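Local structure of alcohol oxidase (Myceliophthora thermophila, 6F74) at residues 324-329 against 355-360; 331-336 against 397-402; 456-461 against 466-471; 500-505 against 524-529. The protein binds FAD and, as a VAO-type flavoprotein oxidase, probably oxidises an organic substrate at the expense of molecular oxygen. All coordinates share one frame; numbering follows the deposited sequence.

Contact 1 of 4, residues 324-329 against 355-360; sequences TAENKD and WFRSFP
Ala325, Glu326 and Asn327, in the turn that runs into helix 328-346, meet Arg357 just beyond the end of strand 349-356. The turn is shaped from within by Thr324, whose OG1 accepts from Asn327 N (3.0 Å), an ST motif. Ala325 points its methyl away and offers its carbonyl, with O 3.1 Å from Arg357 CD. Glu326 also contributes backbone: its O lies at the guanidinium edge, near its plane, and takes a weak bond from Arg357 NH1 (2.6 Å, N-H...O only 122°). Its carboxylate is turned elsewhere, with OE2 6.3 Å from Arg357 NH1. The arginine arrives there by a folded route, CG anti to the backbone N (chi1 -162°) and the chain then bent at chi2 and chi3. Asn327 stands at the N-cap of the helix, yet its side chain caps nothing. Instead ND2 donates to Arg357 O (3.0 Å), a bond lying in both the carbonyl plane and the amide plane. The same ND2 has a weak second partner in Ser369 OG. Arg357 is thus both donor and acceptor toward the turn, while its charge is met by a salt bridge from NH2 to Glu456, and NE donates to Gly460 O. These two partners, with the weak one at NH1, should limit the rotation of the group. The turn itself meets Arg357 with neutral groups, a carbonyl at NH1 and an amide N-H at the backbone O.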
loop_
_atom_site.group_PDB
_atom_site.type_symbol
_atom_site.label_atom_id
_atom_site.label_comp_id
_atom_site.label_asym_id
_atom_site.label_seq_id
_atom_site.Cartn_x
_atom_site.Cartn_y
_atom_site.Cartn_z
ATOM N N THR A 324 -5.475 -28.737 -16.597
ATOM C CA THR A 324 -6.779 -28.579 -17.203
ATOM C C THR A 324 -7.261 -27.163 -16.836
ATOM O O THR A 324 -6.701 -26.504 -15.916
ATOM C CB THR A 324 -7.816 -29.600 -16.691
ATOM O OG1 THR A 324 -7.993 -29.457 -15.276
ATOM C CG2 THR A 324 -7.381 -31.008 -16.950
ATOM N N ALA A 325 -8.303 -26.711 -17.541
ATOM C CA ALA A 325 -8.935 -25.418 -17.275
ATOM C C ALA A 325 -9.538 -25.372 -15.871
ATOM O O ALA A 325 -9.421 -24.375 -15.190
ATOM C CB ALA A 325 -10.017 -25.159 -18.322
ATOM N N GLU A 326 -10.161 -26.466 -15.440
ATOM C CA GLU A 326 -10.711 -26.563 -14.080
ATOM C C GLU A 326 -9.603 -26.588 -12.983
ATOM O O GLU A 326 -9.784 -25.996 -11.920
ATOM C CB GLU A 326 -11.578 -27.810 -13.960
ATOM C CG GLU A 326 -12.316 -27.937 -12.625
ATOM C CD GLU A 326 -13.268 -29.097 -12.558
ATOM O OE1 GLU A 326 -13.778 -29.531 -13.648
ATOM O OE2 GLU A 326 -13.629 -29.495 -11.425
ATOM N N ASN A 327 -8.480 -27.279 -13.250
ATOM C CA ASN A 327 -7.381 -27.455 -12.296
ATOM C C ASN A 327 -7.863 -27.866 -10.902
ATOM O O ASN A 327 -7.423 -27.330 -9.887
ATOM C CB ASN A 327 -6.484 -26.196 -12.233
ATOM C CG ASN A 327 -5.156 -26.383 -12.968
ATOM O OD1 ASN A 327 -4.699 -27.478 -13.172
ATOM N ND2 ASN A 327 -4.520 -25.291 -13.305
ATOM N N LYS A 328 -8.745 -28.854 -10.893
ATOM C CA LYS A 328 -9.386 -29.296 -9.662
ATOM C C LYS A 328 -8.345 -29.669 -8.571
ATOM O O LYS A 328 -8.454 -29.170 -7.461
ATOM C CB LYS A 328 -10.343 -30.434 -9.943
ATOM C CG LYS A 328 -11.205 -30.785 -8.747
ATOM C CD LYS A 328 -12.048 -32.026 -8.995
ATOM C CE LYS A 328 -12.642 -32.534 -7.681
ATOM N NZ LYS A 328 -11.604 -32.793 -6.621
ATOM N N ASP A 329 -7.346 -30.495 -8.922
ATOM C CA ASP A 329 -6.377 -30.968 -7.921
ATOM C C ASP A 329 -5.479 -29.867 -7.345
ATOM O O ASP A 329 -5.222 -29.836 -6.154
ATOM C CB ASP A 329 -5.463 -32.062 -8.499
ATOM C CG ASP A 329 -6.213 -33.302 -8.935
ATOM O OD1 ASP A 329 -7.154 -33.768 -8.272
ATOM O OD2 ASP A 329 -5.833 -33.809 -9.986
ATOM N N TRP A 355 -0.470 -17.457 -6.547
ATOM C CA TRP A 355 -1.009 -18.581 -7.285
ATOM C C TRP A 355 -1.970 -18.155 -8.381
ATOM O O TRP A 355 -2.552 -17.053 -8.336
ATOM C CB TRP A 355 -1.662 -19.611 -6.340
ATOM C CG TRP A 355 -2.912 -19.158 -5.568
ATOM C CD1 TRP A 355 -2.946 -18.595 -4.347
ATOM C CD2 TRP A 355 -4.287 -19.313 -5.974
ATOM N NE1 TRP A 355 -4.250 -18.339 -3.961
ATOM C CE2 TRP A 355 -5.092 -18.789 -4.941
ATOM C CE3 TRP A 355 -4.907 -19.834 -7.115
ATOM C CZ2 TRP A 355 -6.483 -18.746 -5.025
ATOM C CZ3 TRP A 355 -6.300 -19.795 -7.195
ATOM C CH2 TRP A 355 -7.070 -19.259 -6.158
ATOM N N PHE A 356 -2.132 -19.059 -9.334
ATOM C CA PHE A 356 -2.884 -18.814 -10.553
ATOM C C PHE A 356 -3.567 -20.098 -10.936
ATOM O O PHE A 356 -2.915 -21.153 -11.014
ATOM C CB PHE A 356 -1.962 -18.403 -11.727
ATOM C CG PHE A 356 -1.406 -17.032 -11.600
ATOM C CD1 PHE A 356 -2.124 -15.942 -12.066
ATOM C CD2 PHE A 356 -0.158 -16.826 -10.995
ATOM C CE1 PHE A 356 -1.619 -14.653 -11.911
ATOM C CE2 PHE A 356 0.333 -15.541 -10.849
ATOM C CZ PHE A 356 -0.387 -14.456 -11.311
ATOM N N ARG A 357 -4.851 -20.013 -11.199
ATOM C CA ARG A 357 -5.575 -21.118 -11.843
ATOM C C ARG A 357 -5.131 -21.314 -13.275
ATOM O O ARG A 357 -5.028 -22.419 -13.763
ATOM C CB ARG A 357 -7.069 -20.856 -11.855
ATOM C CG ARG A 357 -7.808 -22.172 -12.104
ATOM C CD ARG A 357 -8.976 -22.106 -13.072
ATOM N NE ARG A 357 -10.172 -21.644 -12.408
ATOM C CZ ARG A 357 -11.105 -22.418 -11.860
ATOM N NH1 ARG A 357 -11.059 -23.741 -11.901
ATOM N NH2 ARG A 357 -12.131 -21.788 -11.264
ATOM N N SER A 358 -4.885 -20.207 -13.946
ATOM C CA SER A 358 -4.332 -20.229 -15.308
ATOM C C SER A 358 -3.502 -18.982 -15.468
ATOM O O SER A 358 -3.850 -17.935 -14.911
ATOM C CB SER A 358 -5.476 -20.207 -16.329
ATOM O OG SER A 358 -6.090 -18.932 -16.286
ATOM N N PHE A 359 -2.435 -19.098 -16.247
ATOM C CA PHE A 359 -1.449 -18.014 -16.425
ATOM C C PHE A 359 -1.058 -17.988 -17.886
ATOM O O PHE A 359 -1.042 -19.031 -18.518
ATOM C CB PHE A 359 -0.223 -18.325 -15.558
ATOM C CG PHE A 359 0.721 -17.187 -15.401
ATOM C CD1 PHE A 359 0.352 -16.057 -14.703
ATOM C CD2 PHE A 359 2.008 -17.247 -15.936
ATOM C CE1 PHE A 359 1.238 -14.996 -14.549
ATOM C CE2 PHE A 359 2.913 -16.202 -15.739
ATOM C CZ PHE A 359 2.519 -15.074 -15.051
ATOM N N PRO A 360 -0.725 -16.815 -18.443
ATOM C CA PRO A 360 -0.430 -16.831 -19.890
ATOM C C PRO A 360 0.976 -17.331 -20.229
ATOM O O PRO A 360 1.677 -16.708 -20.993
ATOM C CB PRO A 360 -0.648 -15.370 -20.312
ATOM C CG PRO A 360 -0.358 -14.590 -19.081
ATOM C CD PRO A 360 -0.793 -15.440 -17.910
#

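Contact 2 of 4, residues 331-336 against 397-402; sequences LDAIAV and KKFEDK
Phe399 presses its ring against Ala333 on helix 328-346, in the part of the seven-stranded sheet domain whose strands and helices follow one another as beta-alpha-beta-beta-alpha-beta. The four strands involved lie in the order 4-1-3-2 of a ferredoxin-like fold. Phe399 belongs to the connection between helix 382-396 and strand 403-412, and its CB points toward helix 328-346. With CG beside the backbone N (chi1 -64°), the ring is laid out across the helix surface. CG, the first ring atom, lies 4.0 Å from Ala333 CB, and the two delta carbons are almost equally far from that methyl. Ala333 CB therefore sits over the ring centre, 3.8 Å from the centroid and 5° off the normal, a CH-pi contact. Farther out the ring passes from the methyl to the helix backbone and the flanking residues. CE1 meets Asp332 CB at 3.8 Å, the methylene approaching at a slant. CE2 touches Val336 CG2 at 3.9 Å, and here the methyl stands at the ring edge, near its plane. Asp332 meets the ring with its methylene, while its carboxylate forms salt bridges to Arg452 and Lys328. Beside the ring, helix 382-396 continues the apolar seam, with Leu396 on Ala333 and Ala395 on Val336. The turn that carries the phenylalanine is closed by Lys402 N bonding back to Phe399 O (3.1 Å). At the tip of the ring, CZ rests 3.8 Å from Ala333 CA, over the same face as the methyl.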
loop_
_atom_site.group_PDB
_atom_site.type_symbol
_atom_site.label_atom_id
_atom_site.label_comp_id
_atom_site.label_asym_id
_atom_site.label_seq_id
_atom_site.Cartn_x
_atom_site.Cartn_y
_atom_site.Cartn_z
ATOM N N LEU A 331 -6.242 -26.700 -7.089
ATOM C CA LEU A 331 -7.066 -25.849 -6.226
ATOM C C LEU A 331 -7.460 -26.572 -4.954
ATOM O O LEU A 331 -7.581 -25.929 -3.926
ATOM C CB LEU A 331 -8.294 -25.313 -6.979
ATOM C CG LEU A 331 -8.090 -24.362 -8.173
ATOM C CD1 LEU A 331 -9.366 -23.640 -8.575
ATOM C CD2 LEU A 331 -7.015 -23.308 -7.950
ATOM N N ASP A 332 -7.629 -27.898 -4.995
ATOM C CA ASP A 332 -7.852 -28.682 -3.768
ATOM C C ASP A 332 -6.679 -28.439 -2.799
ATOM O O ASP A 332 -6.884 -28.164 -1.619
ATOM C CB ASP A 332 -7.968 -30.200 -4.054
ATOM C CG ASP A 332 -9.281 -30.588 -4.792
ATOM O OD1 ASP A 332 -10.127 -29.726 -5.080
ATOM O OD2 ASP A 332 -9.467 -31.781 -5.075
ATOM N N ALA A 333 -5.454 -28.543 -3.319
ATOM C CA ALA A 333 -4.243 -28.420 -2.520
ATOM C C ALA A 333 -4.059 -27.000 -2.001
ATOM O O ALA A 333 -3.589 -26.821 -0.900
ATOM C CB ALA A 333 -3.034 -28.848 -3.335
ATOM N N ILE A 334 -4.450 -26.001 -2.792
ATOM C CA ILE A 334 -4.386 -24.592 -2.381
ATOM C C ILE A 334 -5.384 -24.324 -1.249
ATOM O O ILE A 334 -5.069 -23.615 -0.274
ATOM C CB ILE A 334 -4.595 -23.646 -3.588
ATOM C CG1 ILE A 334 -3.352 -23.750 -4.479
ATOM C CG2 ILE A 334 -4.800 -22.205 -3.132
ATOM C CD1 ILE A 334 -3.411 -23.003 -5.788
ATOM N N ALA A 335 -6.564 -24.915 -1.361
ATOM C CA ALA A 335 -7.530 -24.869 -0.282
ATOM C C ALA A 335 -6.946 -25.480 1.002
ATOM O O ALA A 335 -7.012 -24.853 2.041
ATOM C CB ALA A 335 -8.816 -25.567 -0.680
ATOM N N VAL A 336 -6.360 -26.677 0.903
ATOM C CA VAL A 336 -5.726 -27.341 2.051
ATOM C C VAL A 336 -4.635 -26.464 2.652
ATOM O O VAL A 336 -4.546 -26.325 3.854
ATOM C CB VAL A 336 -5.114 -28.726 1.667
ATOM C CG1 VAL A 336 -4.189 -29.263 2.761
ATOM C CG2 VAL A 336 -6.212 -29.743 1.395
ATOM N N LYS A 397 1.520 -34.121 1.449
ATOM C CA LYS A 397 1.849 -35.512 1.060
ATOM C C LYS A 397 0.704 -36.221 0.346
ATOM O O LYS A 397 0.956 -37.052 -0.508
ATOM C CB LYS A 397 2.267 -36.365 2.262
ATOM C CG LYS A 397 3.585 -35.952 2.898
ATOM C CD LYS A 397 3.778 -36.668 4.226
ATOM C CE LYS A 397 5.055 -36.239 4.927
ATOM N NZ LYS A 397 5.296 -37.076 6.127
ATOM N N LYS A 398 -0.537 -35.885 0.647
ATOM C CA LYS A 398 -1.704 -36.526 -0.017
ATOM C C LYS A 398 -1.840 -36.194 -1.492
ATOM O O LYS A 398 -2.627 -36.836 -2.200
ATOM C CB LYS A 398 -3.034 -36.151 0.662
ATOM C CG LYS A 398 -3.146 -36.501 2.148
ATOM C CD LYS A 398 -2.971 -37.992 2.385
ATOM C CE LYS A 398 -3.807 -38.533 3.538
ATOM N NZ LYS A 398 -3.625 -39.988 3.690
ATOM N N PHE A 399 -1.120 -35.164 -1.938
ATOM C CA PHE A 399 -1.156 -34.691 -3.324
ATOM C C PHE A 399 0.087 -35.066 -4.119
ATOM O O PHE A 399 0.252 -34.578 -5.215
ATOM C CB PHE A 399 -1.363 -33.171 -3.325
ATOM C CG PHE A 399 -2.680 -32.747 -2.744
ATOM C CD1 PHE A 399 -3.858 -32.812 -3.515
ATOM C CD2 PHE A 399 -2.759 -32.311 -1.438
ATOM C CE1 PHE A 399 -5.090 -32.443 -2.980
ATOM C CE2 PHE A 399 -3.993 -31.949 -0.889
ATOM C CZ PHE A 399 -5.160 -32.015 -1.664
ATOM N N GLU A 400 0.933 -35.965 -3.638
ATOM C CA GLU A 400 2.203 -36.264 -4.351
ATOM C C GLU A 400 1.945 -36.990 -5.663
ATOM O O GLU A 400 2.636 -36.740 -6.636
ATOM C CB GLU A 400 3.211 -37.038 -3.493
ATOM C CG GLU A 400 3.536 -36.319 -2.191
ATOM C CD GLU A 400 4.916 -35.660 -2.058
ATOM O OE1 GLU A 400 5.462 -35.081 -3.059
ATOM O OE2 GLU A 400 5.387 -35.636 -0.848
ATOM N N ASP A 401 0.924 -37.832 -5.699
ATOM C CA ASP A 401 0.510 -38.500 -6.931
ATOM C C ASP A 401 -0.159 -37.584 -7.947
ATOM O O ASP A 401 -0.167 -37.908 -9.116
ATOM C CB ASP A 401 -0.419 -39.677 -6.594
ATOM C CG ASP A 401 0.287 -40.736 -5.757
ATOM O OD1 ASP A 401 1.538 -40.626 -5.656
ATOM O OD2 ASP A 401 -0.379 -41.634 -5.176
ATOM N N LYS A 402 -0.720 -36.468 -7.493
ATOM C CA LYS A 402 -1.565 -35.584 -8.289
ATOM C C LYS A 402 -0.865 -34.292 -8.744
ATOM O O LYS A 402 -1.206 -33.738 -9.788
ATOM C CB LYS A 402 -2.829 -35.259 -7.471
ATOM C CG LYS A 402 -3.551 -36.514 -6.950
ATOM C CD LYS A 402 -4.940 -36.262 -6.362
ATOM C CE LYS A 402 -5.923 -37.422 -6.611
ATOM N NZ LYS A 402 -5.488 -38.788 -6.126
#

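Contact 3 of 4, residues 456-461 against 466-471; sequences EVVAGK and SSNVVL
Gly460 and Ser466 bring the two backbones closest, their CA atoms 5.7 Å apart where the chain comes off the helix that begins at 448 and turns back into strand 467-472. Gly460 N bonds to Val457 O, and its phi of 81° departs from helical values. One carbonyl here, Val458 O, is met by a strand side chain. Asn468 ND2 donates to Val458 O at 2.8 Å in a nearly straight bond (N-H...O 159°). The acceptor lies in the amide plane of the asparagine, whereas the donor stands well above the plane of the carbonyl, away from its lone pairs. The amide crosses Val458 at a slant; Asn468 OD1 lies 3.4 Å from Val458 CB and bonds onward to Ser502 OG. Ser466 packs alongside: CB is 3.6 Å from Ala459 O and OG is 3.7 Å from Gly460 CA. That hydroxyl has its polar partner in Lys526 NZ. A water lies 2.6 Å from Ala459 O, where it can donate, and at long, weak range from Ser466 O. Strand 467-472 is flanked in the sheet by strands 349-356 and 498-503, and Val458 on the helix touches Trp355 of one and Ser502 of the other. Ala459 also reaches Leu331, which ties this corner to helix 328-346.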
loop_
_atom_site.group_PDB
_atom_site.type_symbol
_atom_site.label_atom_id
_atom_site.label_comp_id
_atom_site.label_asym_id
_atom_site.label_seq_id
_atom_site.Cartn_x
_atom_site.Cartn_y
_atom_site.Cartn_z
ATOM N N GLU A 456 -12.405 -21.642 -5.341
ATOM C CA GLU A 456 -12.973 -21.818 -6.674
ATOM C C GLU A 456 -13.359 -20.485 -7.294
ATOM O O GLU A 456 -12.979 -20.205 -8.412
ATOM C CB GLU A 456 -14.197 -22.755 -6.645
ATOM C CG GLU A 456 -14.757 -23.151 -8.007
ATOM C CD GLU A 456 -13.735 -23.845 -8.888
ATOM O OE1 GLU A 456 -12.894 -24.654 -8.392
ATOM O OE2 GLU A 456 -13.718 -23.523 -10.094
ATOM N N VAL A 457 -14.094 -19.667 -6.550
ATOM C CA VAL A 457 -14.494 -18.326 -7.023
ATOM C C VAL A 457 -13.328 -17.347 -7.257
ATOM O O VAL A 457 -13.261 -16.737 -8.314
ATOM C CB VAL A 457 -15.533 -17.660 -6.090
ATOM C CG1 VAL A 457 -15.874 -16.239 -6.573
ATOM C CG2 VAL A 457 -16.803 -18.491 -6.027
ATOM N N VAL A 458 -12.441 -17.171 -6.271
ATOM C CA VAL A 458 -11.299 -16.232 -6.442
ATOM C C VAL A 458 -10.253 -16.701 -7.492
ATOM O O VAL A 458 -9.530 -15.870 -8.050
ATOM C CB VAL A 458 -10.600 -15.802 -5.115
ATOM C CG1 VAL A 458 -11.589 -15.181 -4.168
ATOM C CG2 VAL A 458 -9.869 -16.957 -4.455
ATOM N N ALA A 459 -10.188 -18.008 -7.772
ATOM C CA ALA A 459 -9.382 -18.525 -8.888
ATOM C C ALA A 459 -9.759 -17.886 -10.234
ATOM O O ALA A 459 -8.958 -17.771 -11.163
ATOM C CB ALA A 459 -9.521 -20.046 -8.969
ATOM N N GLY A 460 -11.022 -17.489 -10.332
ATOM C CA GLY A 460 -11.475 -16.751 -11.496
ATOM C C GLY A 460 -11.775 -17.663 -12.647
ATOM O O GLY A 460 -11.663 -18.894 -12.551
ATOM N N LYS A 461 -12.129 -17.020 -13.751
ATOM C CA LYS A 461 -12.513 -17.697 -14.967
ATOM C C LYS A 461 -11.215 -18.095 -15.680
ATOM O O LYS A 461 -10.323 -17.248 -15.903
ATOM C CB LYS A 461 -13.327 -16.753 -15.860
ATOM C CG LYS A 461 -14.409 -15.913 -15.153
ATOM C CD LYS A 461 -15.524 -15.477 -16.122
ATOM C CE LYS A 461 -16.634 -14.779 -15.357
ATOM N NZ LYS A 461 -17.530 -13.966 -16.242
ATOM N N SER A 466 -6.422 -13.982 -13.083
ATOM C CA SER A 466 -6.739 -13.505 -11.772
ATOM C C SER A 466 -5.470 -13.681 -10.923
ATOM O O SER A 466 -4.931 -14.797 -10.788
ATOM C CB SER A 466 -7.941 -14.266 -11.203
ATOM O OG SER A 466 -9.135 -13.939 -11.917
ATOM N N SER A 467 -4.996 -12.577 -10.358
ATOM C CA SER A 467 -3.923 -12.639 -9.379
ATOM C C SER A 467 -4.534 -12.972 -8.013
ATOM O O SER A 467 -5.500 -12.309 -7.574
ATOM C CB SER A 467 -3.255 -11.296 -9.265
ATOM O OG SER A 467 -4.247 -10.370 -8.798
ATOM N N ASN A 468 -3.995 -14.003 -7.379
ATOM C CA ASN A 468 -4.337 -14.310 -6.005
ATOM C C ASN A 468 -3.053 -14.317 -5.176
ATOM O O ASN A 468 -2.022 -14.850 -5.613
ATOM C CB ASN A 468 -5.065 -15.628 -5.951
ATOM C CG ASN A 468 -6.494 -15.490 -6.424
ATOM O OD1 ASN A 468 -7.321 -14.914 -5.696
ATOM N ND2 ASN A 468 -6.794 -15.983 -7.649
ATOM N N VAL A 469 -3.106 -13.680 -4.016
ATOM C CA VAL A 469 -1.922 -13.494 -3.197
ATOM C C VAL A 469 -2.309 -13.741 -1.749
ATOM O O VAL A 469 -3.387 -13.272 -1.273
ATOM C CB VAL A 469 -1.339 -12.071 -3.331
ATOM C CG1 VAL A 469 -0.050 -11.900 -2.503
ATOM C CG2 VAL A 469 -1.089 -11.717 -4.800
ATOM N N VAL A 470 -1.430 -14.480 -1.061
ATOM C CA VAL A 470 -1.503 -14.707 0.375
ATOM C C VAL A 470 -0.450 -13.860 1.101
ATOM O O VAL A 470 0.720 -13.977 0.785
ATOM C CB VAL A 470 -1.247 -16.180 0.709
ATOM C CG1 VAL A 470 -1.191 -16.390 2.207
ATOM C CG2 VAL A 470 -2.389 -17.018 0.181
ATOM N N LEU A 471 -0.880 -13.028 2.063
ATOM C CA LEU A 471 0.031 -12.188 2.857
ATOM C C LEU A 471 0.089 -12.750 4.264
ATOM O O LEU A 471 -0.747 -12.435 5.115
ATOM C CB LEU A 471 -0.465 -10.745 2.884
ATOM C CG LEU A 471 -0.648 -10.025 1.549
ATOM C CD1 LEU A 471 -1.864 -10.561 0.843
ATOM C CD2 LEU A 471 -0.810 -8.536 1.822
HETATM O O HOH W 1 -6.409 -17.958 -11.011
#

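Contact 4 of 4, residues 500-505 against 524-529; sequences MISGQG and HVKGAA
Helix-on-sheet packing in the seven-stranded antiparallel sheet brings Ser502 and Gln504, on strand 498-503 and its continuation, against Lys526 of helix 512-533. The helix widens into a pi-type turn at residues 524-526, and Lys526 points from there toward the strand. Its long arm does most of the touching. It runs outstretched past the serine, with CG 3.6 Å from Ser502 OG and CD and CE each 3.3 Å from that same oxygen. It then kinks at the last torsion (chi4 73°), which swings the ammonium group over to the glutamine. Lys526 NZ donates to Gln504 OE1 at 3.0 Å, approaching from above the carbonyl plane and not along a lone pair. NZ also bonds to Ser466 OG of segment 466-471, so two neutral oxygens share this buried charge. Such surroundings could make the protonated form somewhat less favourable than it would be in water. The other amide atom of Gln504, NE2, has a weak bond to Glu464. The methylene part of Gln504 joins in as well, CG lying 3.9 Å from Lys526 CE. Ser502 OG takes up its place anti to its backbone N (chi1 -175°), where it faces the alkyl chain of the lysine while bonding to Asn468 OD1 on the adjacent strand. Between the two polar side chains the strand backbone closes in less tightly, with Gly503 O 4.1 Å from Lys526 CE.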
loop_
_atom_site.group_PDB
_atom_site.type_symbol
_atom_site.label_atom_id
_atom_site.label_comp_id
_atom_site.label_asym_id
_atom_site.label_seq_id
_atom_site.Cartn_x
_atom_site.Cartn_y
_atom_site.Cartn_z
ATOM N N MET A 500 -5.922 -12.494 2.282
ATOM C CA MET A 500 -6.070 -12.926 0.883
ATOM C C MET A 500 -6.354 -11.692 0.060
ATOM O O MET A 500 -7.207 -10.870 0.434
ATOM C CB MET A 500 -7.203 -13.931 0.717
ATOM C CG MET A 500 -6.931 -15.254 1.413
ATOM S SD MET A 500 -8.314 -16.379 1.558
ATOM C CE MET A 500 -8.500 -16.995 -0.100
ATOM N N ILE A 501 -5.599 -11.531 -1.021
ATOM C CA ILE A 501 -5.833 -10.500 -2.020
ATOM C C ILE A 501 -6.123 -11.193 -3.350
ATOM O O ILE A 501 -5.420 -12.117 -3.743
ATOM C CB ILE A 501 -4.614 -9.591 -2.161
ATOM C CG1 ILE A 501 -4.382 -8.889 -0.828
ATOM C CG2 ILE A 501 -4.800 -8.578 -3.276
ATOM C CD1 ILE A 501 -3.225 -7.924 -0.784
ATOM N N SER A 502 -7.185 -10.764 -4.016
ATOM C CA SER A 502 -7.557 -11.292 -5.335
ATOM C C SER A 502 -7.847 -10.109 -6.241
ATOM O O SER A 502 -8.478 -9.159 -5.827
ATOM C CB SER A 502 -8.767 -12.207 -5.221
ATOM O OG SER A 502 -9.087 -12.827 -6.462
ATOM N N GLY A 503 -7.382 -10.149 -7.477
ATOM C CA GLY A 503 -7.569 -8.987 -8.379
ATOM C C GLY A 503 -7.509 -9.371 -9.849
ATOM O O GLY A 503 -7.183 -10.509 -10.184
ATOM N N GLN A 504 -7.833 -8.403 -10.714
ATOM C CA GLN A 504 -7.689 -8.545 -12.168
ATOM C C GLN A 504 -7.227 -7.225 -12.739
ATOM O O GLN A 504 -7.464 -6.171 -12.163
ATOM C CB GLN A 504 -9.026 -8.880 -12.859
ATOM C CG GLN A 504 -9.860 -9.883 -12.123
ATOM C CD GLN A 504 -11.140 -10.274 -12.869
ATOM O OE1 GLN A 504 -12.036 -10.857 -12.276
ATOM N NE2 GLN A 504 -11.236 -9.930 -14.158
ATOM N N GLY A 505 -6.618 -7.289 -13.916
ATOM C CA GLY A 505 -6.205 -6.112 -14.675
ATOM C C GLY A 505 -7.226 -5.667 -15.709
ATOM O O GLY A 505 -8.164 -6.411 -16.033
ATOM N N HIS A 524 -17.898 -7.664 -6.441
ATOM C CA HIS A 524 -19.125 -8.425 -6.185
ATOM C C HIS A 524 -19.087 -9.917 -6.486
ATOM O O HIS A 524 -20.041 -10.598 -6.134
ATOM C CB HIS A 524 -20.314 -7.798 -6.949
ATOM C CG HIS A 524 -20.605 -6.388 -6.535
ATOM N ND1 HIS A 524 -21.110 -6.071 -5.290
ATOM C CD2 HIS A 524 -20.439 -5.218 -7.185
ATOM C CE1 HIS A 524 -21.266 -4.765 -5.195
ATOM N NE2 HIS A 524 -20.862 -4.220 -6.332
ATOM N N VAL A 525 -18.038 -10.406 -7.145
ATOM C CA VAL A 525 -17.792 -11.856 -7.298
ATOM C C VAL A 525 -16.612 -12.274 -6.395
ATOM O O VAL A 525 -16.783 -13.063 -5.462
ATOM C CB VAL A 525 -17.583 -12.245 -8.781
ATOM C CG1 VAL A 525 -17.311 -13.738 -8.917
ATOM C CG2 VAL A 525 -18.835 -11.895 -9.600
ATOM N N LYS A 526 -15.434 -11.702 -6.632
ATOM C CA LYS A 526 -14.243 -12.067 -5.839
ATOM C C LYS A 526 -14.399 -11.629 -4.370
ATOM O O LYS A 526 -14.408 -12.464 -3.472
ATOM C CB LYS A 526 -12.969 -11.505 -6.468
ATOM C CG LYS A 526 -12.436 -12.330 -7.626
ATOM C CD LYS A 526 -11.409 -11.606 -8.476
ATOM C CE LYS A 526 -10.614 -12.572 -9.344
ATOM N NZ LYS A 526 -11.385 -13.123 -10.490
ATOM N N GLY A 527 -14.576 -10.335 -4.154
ATOM C CA GLY A 527 -14.704 -9.757 -2.809
ATOM C C GLY A 527 -15.812 -10.375 -1.982
ATOM O O GLY A 527 -15.627 -10.619 -0.797
ATOM N N ALA A 528 -16.938 -10.659 -2.642
ATOM C CA ALA A 528 -18.110 -11.298 -2.051
ATOM C C ALA A 528 -17.849 -12.715 -1.563
ATOM O O ALA A 528 -18.394 -13.118 -0.534
ATOM C CB ALA A 528 -19.272 -11.313 -3.053
ATOM N N ALA A 529 -17.051 -13.471 -2.313
ATOM C CA ALA A 529 -16.691 -14.824 -1.916
ATOM C C ALA A 529 -15.800 -14.755 -0.681
ATOM O O ALA A 529 -15.962 -15.550 0.251
ATOM C CB ALA A 529 -15.962 -15.528 -3.031
#

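How the contacts relate
The four contacts form a continuous series along one antiparallel sheet and the helices on it. Contacts 3 and 4 are closest, their centres about 7 Å apart, joined by Ser466 OG to Lys526 NZ (2.8 Å) and by pairing of strands 467-472 and 498-503. The centres of contacts 1 and 3 are about 10 Å apart, linked by the Arg357 NH2 to Glu456 OE2 salt bridge (2.6 Å). Contacts 1 and 2 share helix 328-346, where Leu331 packs on Trp355. Contacts 2 and 4, about 23 Å apart between centres, do not touch. All four lie away from the annotated sites, though Leu471, at the far end of segment 466-471, touches His246, an FAD-binding residue.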